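PDB 4AJ9: catalase-3 from Neurospora crassa, which uses heme to break down hydrogen peroxide into oxygen and water, probably protecting the cell from its toxic effects. Local coordinates for residues G620-S632 with E646-I658. Sequence-based numbering, arbitrary orientation.
Sequences GYRWGKPVAAVGS and EAGVYAGAQDEVI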
loop_
_atom_site.group_PDB
_atom_site.type_symbol
_atom_site.label_atom_id
_atom_site.label_comp_id
_atom_site.label_asym_id
_atom_site.label_seq_id
_atom_site.Cartn_x
_atom_site.Cartn_y
_atom_site.Cartn_z
ATOM N N GLY C 620 -27.687 -12.523 38.702
ATOM C CA GLY C 620 -26.784 -13.543 39.196
ATOM C C GLY C 620 -27.542 -14.839 39.405
ATOM O O GLY C 620 -27.108 -15.910 38.967
ATOM N N TYR C 621 -28.697 -14.739 40.052
ATOM C CA TYR C 621 -29.511 -15.931 40.277
ATOM C C TYR C 621 -30.017 -16.544 38.975
ATOM O O TYR C 621 -29.869 -17.745 38.760
ATOM C CB TYR C 621 -30.683 -15.656 41.209
ATOM C CG TYR C 621 -31.596 -16.855 41.350
ATOM C CD1 TYR C 621 -31.329 -17.863 42.281
ATOM C CD2 TYR C 621 -32.715 -16.987 40.548
ATOM C CE1 TYR C 621 -32.167 -18.967 42.401
ATOM C CE2 TYR C 621 -33.548 -18.081 40.659
ATOM C CZ TYR C 621 -33.277 -19.064 41.584
ATOM O OH TYR C 621 -34.133 -20.140 41.665
ATOM N N ARG C 622 -30.615 -15.731 38.107
ATOM C CA ARG C 622 -31.199 -16.261 36.880
ATOM C C ARG C 622 -30.178 -16.843 35.904
ATOM O O ARG C 622 -30.504 -17.711 35.104
ATOM C CB ARG C 622 -32.025 -15.194 36.167
ATOM C CG ARG C 622 -33.494 -15.537 36.114
ATOM C CD ARG C 622 -34.264 -14.886 37.229
ATOM N NE ARG C 622 -34.760 -13.583 36.811
ATOM C CZ ARG C 622 -36.012 -13.160 36.958
ATOM N NH1 ARG C 622 -36.935 -13.935 37.516
ATOM N NH2 ARG C 622 -36.339 -11.949 36.530
ATOM N N TRP C 623 -28.955 -16.335 35.956
ATOM C CA TRP C 623 -27.889 -16.795 35.081
ATOM C C TRP C 623 -27.142 -17.992 35.671
ATOM O O TRP C 623 -26.100 -18.409 35.151
ATOM C CB TRP C 623 -26.935 -15.634 34.802
ATOM C CG TRP C 623 -27.617 -14.521 34.055
ATOM C CD1 TRP C 623 -28.778 -14.608 33.342
ATOM C CD2 TRP C 623 -27.180 -13.164 33.948
ATOM N NE1 TRP C 623 -29.088 -13.385 32.787
ATOM C CE2 TRP C 623 -28.123 -12.481 33.149
ATOM C CE3 TRP C 623 -26.078 -12.458 34.449
ATOM C CZ2 TRP C 623 -28.000 -11.123 32.839
ATOM C CZ3 TRP C 623 -25.961 -11.103 34.148
ATOM C CH2 TRP C 623 -26.912 -10.457 33.339
ATOM N N GLY C 624 -27.683 -18.544 36.755
ATOM C CA GLY C 624 -27.176 -19.776 37.343
ATOM C C GLY C 624 -25.942 -19.678 38.232
ATOM O O GLY C 624 -25.322 -20.697 38.540
ATOM N N LYS C 625 -25.584 -18.469 38.650
ATOM C CA LYS C 625 -24.405 -18.274 39.494
ATOM C C LYS C 625 -24.667 -18.683 40.944
ATOM O O LYS C 625 -25.805 -18.614 41.421
ATOM C CB LYS C 625 -23.956 -16.803 39.479
ATOM C CG LYS C 625 -23.690 -16.225 38.112
ATOM C CD LYS C 625 -23.248 -14.761 38.198
ATOM C CE LYS C 625 -23.183 -14.121 36.819
ATOM N NZ LYS C 625 -22.182 -14.839 35.965
ATOM N N PRO C 626 -23.615 -19.111 41.649
ATOM C CA PRO C 626 -23.712 -19.198 43.111
ATOM C C PRO C 626 -24.076 -17.823 43.652
ATOM O O PRO C 626 -23.375 -16.860 43.338
ATOM C CB PRO C 626 -22.284 -19.535 43.547
ATOM C CG PRO C 626 -21.598 -20.034 42.333
ATOM C CD PRO C 626 -22.275 -19.453 41.143
ATOM N N VAL C 627 -25.159 -17.721 44.417
ATOM C CA VAL C 627 -25.496 -16.474 45.091
ATOM C C VAL C 627 -25.635 -16.712 46.590
ATOM O O VAL C 627 -25.903 -17.833 47.034
ATOM C CB VAL C 627 -26.769 -15.820 44.516
ATOM C CG1 VAL C 627 -26.592 -15.536 43.012
ATOM C CG2 VAL C 627 -27.996 -16.704 44.762
ATOM N N ALA C 628 -25.441 -15.664 47.377
ATOM C CA ALA C 628 -25.421 -15.841 48.824
ATOM C C ALA C 628 -25.730 -14.567 49.593
ATOM O O ALA C 628 -25.784 -13.480 49.027
ATOM C CB ALA C 628 -24.083 -16.407 49.264
ATOM N N ALA C 629 -25.926 -14.714 50.896
ATOM C CA ALA C 629 -26.224 -13.577 51.750
ATOM C C ALA C 629 -25.833 -13.918 53.183
ATOM O O ALA C 629 -26.171 -14.994 53.689
ATOM C CB ALA C 629 -27.701 -13.226 51.658
ATOM N N VAL C 630 -25.098 -13.012 53.821
ATOM C CA VAL C 630 -24.647 -13.224 55.194
ATOM C C VAL C 630 -25.638 -12.670 56.211
ATOM O O VAL C 630 -26.119 -11.545 56.080
ATOM C CB VAL C 630 -23.269 -12.590 55.448
ATOM C CG1 VAL C 630 -22.751 -12.994 56.823
ATOM C CG2 VAL C 630 -22.294 -13.018 54.378
ATOM N N GLY C 631 -25.941 -13.480 57.220
ATOM C CA GLY C 631 -26.824 -13.077 58.295
ATOM C C GLY C 631 -28.115 -12.436 57.830
ATOM O O GLY C 631 -28.880 -13.018 57.058
ATOM N N SER C 632 -28.360 -11.224 58.309
ATOM C CA SER C 632 -29.607 -10.524 58.024
ATOM C C SER C 632 -29.800 -10.254 56.534
ATOM O O SER C 632 -30.923 -10.048 56.083
ATOM C CB SER C 632 -29.670 -9.211 58.801
ATOM O OG SER C 632 -28.615 -8.343 58.419
ATOM N N GLU C 646 -32.115 -23.395 48.156
ATOM C CA GLU C 646 -31.932 -23.866 46.787
ATOM C C GLU C 646 -30.476 -24.238 46.524
ATOM O O GLU C 646 -29.561 -23.761 47.204
ATOM C CB GLU C 646 -32.371 -22.801 45.783
ATOM C CG GLU C 646 -33.851 -22.517 45.784
ATOM C CD GLU C 646 -34.243 -21.528 44.713
ATOM O OE1 GLU C 646 -33.660 -21.590 43.607
ATOM O OE2 GLU C 646 -35.136 -20.692 44.974
ATOM N N ALA C 647 -30.265 -25.093 45.532
ATOM C CA ALA C 647 -28.918 -25.412 45.090
ATOM C C ALA C 647 -28.266 -24.126 44.583
ATOM O O ALA C 647 -28.885 -23.373 43.836
ATOM C CB ALA C 647 -28.958 -26.460 43.994
ATOM N N GLY C 648 -27.036 -23.868 45.015
ATOM C CA GLY C 648 -26.304 -22.698 44.565
ATOM C C GLY C 648 -26.708 -21.435 45.291
ATOM O O GLY C 648 -26.305 -20.335 44.906
ATOM N N VAL C 649 -27.521 -21.585 46.336
ATOM C CA VAL C 649 -27.912 -20.449 47.165
ATOM C C VAL C 649 -27.411 -20.689 48.580
ATOM O O VAL C 649 -27.668 -21.740 49.157
ATOM C CB VAL C 649 -29.440 -20.235 47.184
ATOM C CG1 VAL C 649 -29.793 -19.078 48.113
ATOM C CG2 VAL C 649 -29.966 -19.976 45.766
ATOM N N TYR C 650 -26.678 -19.725 49.129
ATOM C CA TYR C 650 -26.063 -19.915 50.430
ATOM C C TYR C 650 -26.444 -18.803 51.386
ATOM O O TYR C 650 -26.279 -17.625 51.085
ATOM C CB TYR C 650 -24.545 -20.004 50.285
ATOM C CG TYR C 650 -24.149 -20.971 49.209
ATOM C CD1 TYR C 650 -24.059 -22.333 49.470
ATOM C CD2 TYR C 650 -23.910 -20.532 47.918
ATOM C CE1 TYR C 650 -23.715 -23.222 48.475
ATOM C CE2 TYR C 650 -23.572 -21.409 46.919
ATOM C CZ TYR C 650 -23.473 -22.751 47.199
ATOM O OH TYR C 650 -23.129 -23.624 46.188
ATOM N N ALA C 651 -26.959 -19.188 52.545
ATOM C CA ALA C 651 -27.359 -18.220 53.550
ATOM C C ALA C 651 -26.895 -18.728 54.895
ATOM O O ALA C 651 -26.944 -19.925 55.159
ATOM C CB ALA C 651 -28.874 -18.032 53.535
ATOM N N GLY C 652 -26.434 -17.818 55.738
ATOM C CA GLY C 652 -25.947 -18.182 57.053
ATOM C C GLY C 652 -24.878 -17.217 57.508
ATOM O O GLY C 652 -24.832 -16.071 57.053
ATOM N N ALA C 653 -24.012 -17.683 58.401
ATOM C CA ALA C 653 -22.920 -16.870 58.916
ATOM C C ALA C 653 -21.789 -16.777 57.897
ATOM O O ALA C 653 -21.707 -17.592 56.975
ATOM C CB ALA C 653 -22.404 -17.451 60.233
ATOM N N GLN C 654 -20.911 -15.793 58.078
ATOM C CA GLN C 654 -19.829 -15.543 57.127
ATOM C C GLN C 654 -19.073 -16.819 56.775
ATOM O O GLN C 654 -18.836 -17.102 55.603
ATOM C CB GLN C 654 -18.858 -14.487 57.661
ATOM C CG GLN C 654 -17.607 -14.317 56.806
ATOM C CD GLN C 654 -16.710 -13.190 57.286
ATOM O OE1 GLN C 654 -17.156 -12.054 57.455
ATOM N NE2 GLN C 654 -15.436 -13.499 57.506
ATOM N N ASP C 655 -18.703 -17.590 57.792
ATOM C CA ASP C 655 -17.954 -18.822 57.572
ATOM C C ASP C 655 -18.663 -19.774 56.612
ATOM O O ASP C 655 -18.036 -20.309 55.699
ATOM C CB ASP C 655 -17.646 -19.522 58.903
ATOM C CG ASP C 655 -18.824 -19.503 59.862
ATOM O OD1 ASP C 655 -19.676 -20.416 59.786
ATOM O OD2 ASP C 655 -18.895 -18.571 60.693
ATOM N N GLU C 656 -19.964 -19.983 56.817
ATOM C CA GLU C 656 -20.719 -20.927 55.994
ATOM C C GLU C 656 -20.836 -20.440 54.556
ATOM O O GLU C 656 -20.667 -21.212 53.617
ATOM C CB GLU C 656 -22.133 -21.145 56.543
ATOM C CG GLU C 656 -22.257 -21.113 58.054
ATOM C CD GLU C 656 -23.703 -20.977 58.502
ATOM O OE1 GLU C 656 -24.593 -21.536 57.821
ATOM O OE2 GLU C 656 -23.950 -20.298 59.522
ATOM N N VAL C 657 -21.158 -19.159 54.400
ATOM C CA VAL C 657 -21.321 -18.538 53.087
ATOM C C VAL C 657 -20.062 -18.669 52.238
ATOM O O VAL C 657 -20.130 -19.010 51.052
ATOM C CB VAL C 657 -21.676 -17.046 53.237
ATOM C CG1 VAL C 657 -21.495 -16.308 51.917
ATOM C CG2 VAL C 657 -23.090 -16.897 53.765
ATOM N N ILE C 658 -18.917 -18.383 52.847
ATOM C CA ILE C 658 -17.634 -18.519 52.168
ATOM C C ILE C 658 -17.437 -19.955 51.693
ATOM O O ILE C 658 -17.114 -20.198 50.525
ATOM C CB ILE C 658 -16.475 -18.095 53.091
ATOM C CG1 ILE C 658 -16.543 -16.589 53.364
ATOM C CG2 ILE C 658 -15.140 -18.477 52.489
ATOM C CD1 ILE C 658 -15.693 -16.127 54.535
HETATM O O HOH W 1 -28.386 -15.433 55.593
#
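Glu646 turns one carboxylate oxygen, OE1, onto the phenol of Tyr621, at the end of helix 612-622; the OH donates to OE1 over a very short 2.5 Å. OE1 lies in the ring plane at its edge, while the carboxylate stands 81° to the ring; its other oxygen, OE2, accepts from the backbone N of Glu643. With CG anti to the backbone N (chi1 175°), the Tyr621 ring also brings CE1 within 4.1 Å of Val649 CG2. A phenylalanine in its place would probably leave Glu646 OE1 without this donor. Within the type II turn from Glu646 to Val649, Gly648 O receives Val627 N at 2.9 Å, starting a parallel ladder that Tyr650 continues, its N giving to Val627 O and its O taking Ala629 N. The Tyr650 ring meets Pro626 CB at its edge. Gly652 N reaches Ala629 O only weakly, at 3.5 Å, whereas Gly652 O takes a nearly straight bond from Gly631 N at 2.8 Å; a water donates to Ala629 O and Gly631 O and weakly accepts from Gly652 N. Val657 lays CG1 3.7 Å from Ala628 CB and CG2 against Val630 CG2. Strand 649-652 is outermost in the chain's parallel sheet, joined to 627-630 by a beta-alpha-beta crossover through helix 634-639; strand 587-590 flanks 627-630 on its other side.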